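Aspartate aminotransferase, cytoplasmic (Schizosaccharomyces pombe 972h-, PDB 6JPK) catalyses the pyridoxal 5'-phosphate-dependent transfer of the amino group from L-aspartate to 2-oxoglutarate, giving oxaloacetate and L-glutamate, as a homodimer. Local coordinates at residues A[208-213]-A[241-246]; A[109-114]-A[265-270]. The protein carries 1 engineered substitution. All coordinates share one frame; numbering follows the deposited sequence.

Both contacts belong to the large mixed beta-sheet and the helices around it. Their centres are about 20 Å apart. Along the chain the segments come in the order 109-114, 208-213, 241-246 and 265-270, so contact 1 forms between the two halves of contact 2. Contact 2 is buried and lies beside a bound phosphate. Contact 1 is at the surface, away from the annotated sites. Segment 241-246 leads into strand 247-252, whose antiparallel neighbour 264-270 carries the second half of contact 2. The two contacts also touch directly: Asp246 OD2 and Tyr269 OH are 2.5 Å apart, a probable hydrogen bond. Both reach the second subunit, so this region borders the dimer interface.

Contact 1 (A[208-213]-A[241-246]); sequences SLLSRK and VKYNKD
Leu210 meets Tyr243 and Lys245 with a different methyl for each. Its CD1 sits over one face of the Tyr243 ring, 3.6 Å from the ring centroid and 27° off the normal. This is a CH-pi contact, offset toward the rim at CG and CD2. The approach is close, with Leu210 CD1 only 3.3 Å from Tyr243 CD2. The two side chains cross at about a right angle, and Leu210 CD1 lies 3.2 Å above the plane of the Tyr243 ring.

The other methyl, Leu210 CD2, rests on the aliphatic part of Lys245, 3.6 Å from its CG. Here the side chains run past each other in opposite directions. The Lys245 chain is bent at chi2 (-93°) and chi3 (-79°), and these turns carry it along Leu210 toward the end of helix 199-211. There Lys245 NZ gives a hydrogen bond to a water at 2.7 Å. The same water donates to Leu210 O at 2.6 Å. Leu210 O also accepts Lys213 N at 3.0 Å, so two donors hold it. Lys213 NZ lies 6.2 Å from Lys245 NZ, and the like charges probably repel weakly. An alanine at Leu210 lacks both methyls; a gap would probably open over the Tyr243 ring, and the bent Lys245 chain would be freer to turn.

Beyond the contact, Lys245 packs on Tyr4 of the second subunit. Asp246 takes hydrogen bonds from Ser2 N and Asp3 N of that subunit.

Lys213, with positive phi, closes the helix in a Schellman motif. The contact thus joins the C-terminal end of one helix to the loop after helix 235-241. Each leads into one of the adjacent parallel strands 215-220 and 247-252, an arrangement typical of successive beta-alpha-beta crossovers.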
# COMPACT_ATOMS: atom_id res chain seq x y z
N SER A 208 6.08 34.40 -7.29
CA SER A 208 7.07 34.43 -6.21
C SER A 208 7.74 33.07 -6.02
O SER A 208 8.93 33.01 -5.71
CB SER A 208 6.41 34.91 -4.92
OG SER A 208 6.06 36.28 -5.01
N LEU A 209 6.98 31.97 -6.20
CA LEU A 209 7.60 30.65 -6.14
C LEU A 209 8.70 30.50 -7.19
O LEU A 209 9.76 29.93 -6.90
CB LEU A 209 6.54 29.55 -6.34
CG LEU A 209 5.54 29.26 -5.22
CD1 LEU A 209 4.35 28.46 -5.78
CD2 LEU A 209 6.19 28.48 -4.08
N LEU A 210 8.47 30.98 -8.41
CA LEU A 210 9.50 30.88 -9.44
C LEU A 210 10.66 31.84 -9.17
O LEU A 210 11.82 31.49 -9.42
CB LEU A 210 8.91 31.17 -10.82
CG LEU A 210 7.65 30.36 -11.15
CD1 LEU A 210 6.89 31.10 -12.21
CD2 LEU A 210 7.97 28.97 -11.60
N SER A 211 10.36 33.05 -8.69
CA SER A 211 11.42 34.00 -8.38
C SER A 211 12.39 33.46 -7.33
O SER A 211 13.58 33.77 -7.36
CB SER A 211 10.82 35.32 -7.91
OG SER A 211 11.82 36.28 -7.72
N ARG A 212 11.89 32.65 -6.40
CA ARG A 212 12.73 32.03 -5.37
C ARG A 212 13.18 30.63 -5.75
O ARG A 212 13.86 29.98 -4.94
CB ARG A 212 11.98 31.99 -4.04
CG ARG A 212 11.73 33.36 -3.43
CD ARG A 212 13.05 34.08 -3.14
NE ARG A 212 13.65 33.62 -1.89
CZ ARG A 212 14.85 34.01 -1.45
NH1 ARG A 212 15.59 34.86 -2.16
NH2 ARG A 212 15.30 33.55 -0.29
N LYS A 213 12.82 30.14 -6.94
CA LYS A 213 13.29 28.85 -7.45
C LYS A 213 12.89 27.70 -6.54
O LYS A 213 13.63 26.72 -6.40
CB LYS A 213 14.81 28.85 -7.67
CG LYS A 213 15.34 30.10 -8.38
CD LYS A 213 16.84 29.99 -8.65
CE LYS A 213 17.44 31.33 -9.05
NZ LYS A 213 16.76 31.89 -10.25
N VAL A 241 1.92 24.69 -15.45
CA VAL A 241 2.62 24.09 -16.59
C VAL A 241 3.21 25.16 -17.50
O VAL A 241 4.29 24.97 -18.09
CB VAL A 241 1.67 23.16 -17.38
CG1 VAL A 241 2.36 22.66 -18.67
CG2 VAL A 241 1.23 21.98 -16.52
N LYS A 242 2.53 26.31 -17.63
CA LYS A 242 2.99 27.39 -18.50
C LYS A 242 4.39 27.89 -18.15
O LYS A 242 5.05 28.48 -19.00
CB LYS A 242 2.02 28.57 -18.42
CG LYS A 242 0.59 28.22 -18.76
CD LYS A 242 -0.31 29.45 -18.64
CE LYS A 242 -1.71 29.17 -19.15
NZ LYS A 242 -2.59 30.37 -18.97
N TYR A 243 4.84 27.69 -16.91
CA TYR A 243 6.12 28.23 -16.49
C TYR A 243 7.31 27.33 -16.81
O TYR A 243 8.45 27.75 -16.60
CB TYR A 243 6.08 28.53 -14.98
CG TYR A 243 4.98 29.48 -14.58
CD1 TYR A 243 3.87 29.04 -13.90
CD2 TYR A 243 5.06 30.83 -14.90
CE1 TYR A 243 2.85 29.90 -13.54
CE2 TYR A 243 4.05 31.71 -14.53
CZ TYR A 243 2.94 31.23 -13.86
OH TYR A 243 1.92 32.08 -13.50
N ASN A 244 7.07 26.12 -17.31
CA ASN A 244 8.13 25.21 -17.78
C ASN A 244 9.17 24.93 -16.68
O ASN A 244 10.38 25.00 -16.90
CB ASN A 244 8.80 25.78 -19.05
CG ASN A 244 9.47 24.70 -19.92
OD1 ASN A 244 9.03 23.54 -19.97
ND2 ASN A 244 10.53 25.10 -20.62
N LYS A 245 8.67 24.61 -15.47
CA LYS A 245 9.48 24.08 -14.38
C LYS A 245 9.01 22.66 -14.07
O LYS A 245 7.81 22.41 -14.01
CB LYS A 245 9.36 24.96 -13.11
CG LYS A 245 9.76 26.43 -13.33
CD LYS A 245 11.23 26.70 -13.01
CE LYS A 245 11.44 26.83 -11.50
NZ LYS A 245 12.83 27.12 -11.01
N ASP A 246 9.93 21.72 -13.88
CA ASP A 246 9.45 20.40 -13.49
C ASP A 246 8.86 20.47 -12.08
O ASP A 246 9.22 21.33 -11.27
CB ASP A 246 10.54 19.32 -13.62
CG ASP A 246 11.92 19.73 -13.10
OD1 ASP A 246 12.35 20.89 -13.30
OD2 ASP A 246 12.62 18.84 -12.54
O HOH W 1 12.54 29.76 -11.22

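Contact 2 (A[109-114]-A[265-270]); sequences TGANFL and GCMHYV. With PO4 (phosphate ion), chain C.
Ala111 and Met267 form the heart of this buried contact, their CB atoms 3.8 Å apart. The small Ala111 methyl also lies 3.7 Å from Cys266 O, letting the helix come close to the strand. Met267 CG is anti to its backbone N (chi1 -166°) and approaches Ala111 O at 3.5 Å. The chain then bends at chi2, an unfavourable -125°, and again at chi3. Met267 SD passes Leu114, 4.2 Å from Leu114 CB. Further along, Met267 packs on Leu284 and Leu114 on Val287, both from helix 274-289.

This is alpha/beta packing in the large domain of a fold type I pyridoxal-phosphate enzyme. The axes of the helix and strand segments come within 7.0 Å at closest, 27° from parallel. Near its N-terminal end the helix binds a phosphate ion, probably from the crystallisation liquor. The site probably matches the cup for the cofactor phosphate in related aminotransferases. Thr109 N donates to phosphate O1 at 2.9 Å. Thr109 OG1 sits beside the backbone N, which turns it to the same oxygen, though that bond is less sure. Ser107, Gly108, Ser252 and Arg263 of the same chain, and Tyr70 of the second subunit, also bond the ion.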
# COMPACT_ATOMS: atom_id res chain seq x y z
N THR A 109 -2.18 9.27 0.01
CA THR A 109 -1.14 9.23 1.04
C THR A 109 0.10 8.51 0.52
O THR A 109 1.23 8.99 0.70
CB THR A 109 -1.66 8.55 2.30
OG1 THR A 109 -2.79 9.28 2.78
CG2 THR A 109 -0.58 8.55 3.39
N GLY A 110 -0.10 7.37 -0.15
CA GLY A 110 1.02 6.66 -0.75
C GLY A 110 1.70 7.45 -1.85
O GLY A 110 2.92 7.35 -2.01
N ALA A 111 0.94 8.23 -2.62
CA ALA A 111 1.58 9.11 -3.59
C ALA A 111 2.47 10.14 -2.90
O ALA A 111 3.60 10.40 -3.33
CB ALA A 111 0.53 9.81 -4.46
N ASN A 112 1.97 10.74 -1.82
CA ASN A 112 2.79 11.69 -1.05
C ASN A 112 4.03 11.00 -0.48
O ASN A 112 5.12 11.59 -0.46
CB ASN A 112 1.95 12.32 0.07
CG ASN A 112 1.09 13.49 -0.41
OD1 ASN A 112 1.58 14.61 -0.55
ND2 ASN A 112 -0.20 13.24 -0.68
N PHE A 113 3.88 9.75 -0.03
CA PHE A 113 5.04 9.04 0.51
C PHE A 113 6.08 8.82 -0.58
O PHE A 113 7.28 9.01 -0.35
CB PHE A 113 4.61 7.71 1.13
CG PHE A 113 5.75 6.89 1.65
CD1 PHE A 113 6.33 5.90 0.88
CD2 PHE A 113 6.28 7.15 2.91
CE1 PHE A 113 7.41 5.16 1.35
CE2 PHE A 113 7.35 6.41 3.39
CZ PHE A 113 7.91 5.41 2.62
N LEU A 114 5.63 8.45 -1.78
CA LEU A 114 6.55 8.26 -2.90
C LEU A 114 7.29 9.55 -3.23
O LEU A 114 8.52 9.56 -3.37
CB LEU A 114 5.79 7.79 -4.14
CG LEU A 114 5.80 6.32 -4.54
CD1 LEU A 114 5.02 6.16 -5.85
CD2 LEU A 114 7.23 5.82 -4.68
N GLY A 265 -4.72 5.81 -6.23
CA GLY A 265 -4.07 7.10 -6.39
C GLY A 265 -2.92 6.98 -7.36
O GLY A 265 -2.62 5.90 -7.87
N CYS A 266 -2.28 8.12 -7.62
CA CYS A 266 -1.17 8.14 -8.55
C CYS A 266 -0.24 9.29 -8.19
O CYS A 266 -0.70 10.39 -7.88
CB CYS A 266 -1.67 8.29 -9.99
SG CYS A 266 -0.48 7.73 -11.22
N MET A 267 1.08 9.04 -8.22
CA MET A 267 2.07 10.11 -8.11
C MET A 267 2.60 10.41 -9.50
O MET A 267 2.85 9.50 -10.29
CB MET A 267 3.23 9.72 -7.18
CG MET A 267 4.11 10.90 -6.74
SD MET A 267 5.89 10.71 -7.10
CE MET A 267 5.96 11.00 -8.85
N HIS A 268 2.77 11.70 -9.80
CA HIS A 268 3.28 12.12 -11.11
C HIS A 268 4.45 13.07 -10.92
O HIS A 268 4.40 13.98 -10.08
CB HIS A 268 2.22 12.84 -11.96
CG HIS A 268 0.92 12.10 -12.06
ND1 HIS A 268 0.66 11.21 -13.08
CD2 HIS A 268 -0.20 12.14 -11.29
CE1 HIS A 268 -0.56 10.71 -12.92
NE2 HIS A 268 -1.10 11.27 -11.85
N TYR A 269 5.51 12.85 -11.70
CA TYR A 269 6.58 13.82 -11.89
C TYR A 269 6.48 14.33 -13.31
O TYR A 269 6.51 13.53 -14.27
CB TYR A 269 7.95 13.21 -11.62
CG TYR A 269 9.13 14.07 -12.05
CD1 TYR A 269 9.44 15.25 -11.38
CD2 TYR A 269 9.92 13.71 -13.14
CE1 TYR A 269 10.52 16.03 -11.77
CE2 TYR A 269 10.99 14.48 -13.55
CZ TYR A 269 11.29 15.65 -12.86
OH TYR A 269 12.37 16.42 -13.25
N VAL A 270 6.33 15.64 -13.46
CA VAL A 270 6.16 16.28 -14.76
C VAL A 270 7.53 16.79 -15.17
O VAL A 270 7.95 17.88 -14.76
CB VAL A 270 5.12 17.41 -14.71
CG1 VAL A 270 4.93 18.01 -16.11
CG2 VAL A 270 3.79 16.90 -14.14
P PO4 C . -6.04 9.16 0.61
O1 PO4 C . -4.75 8.57 1.12
O2 PO4 C . -6.11 9.13 -0.90
O3 PO4 C . -7.18 8.37 1.21
O4 PO4 C . -6.20 10.61 1.03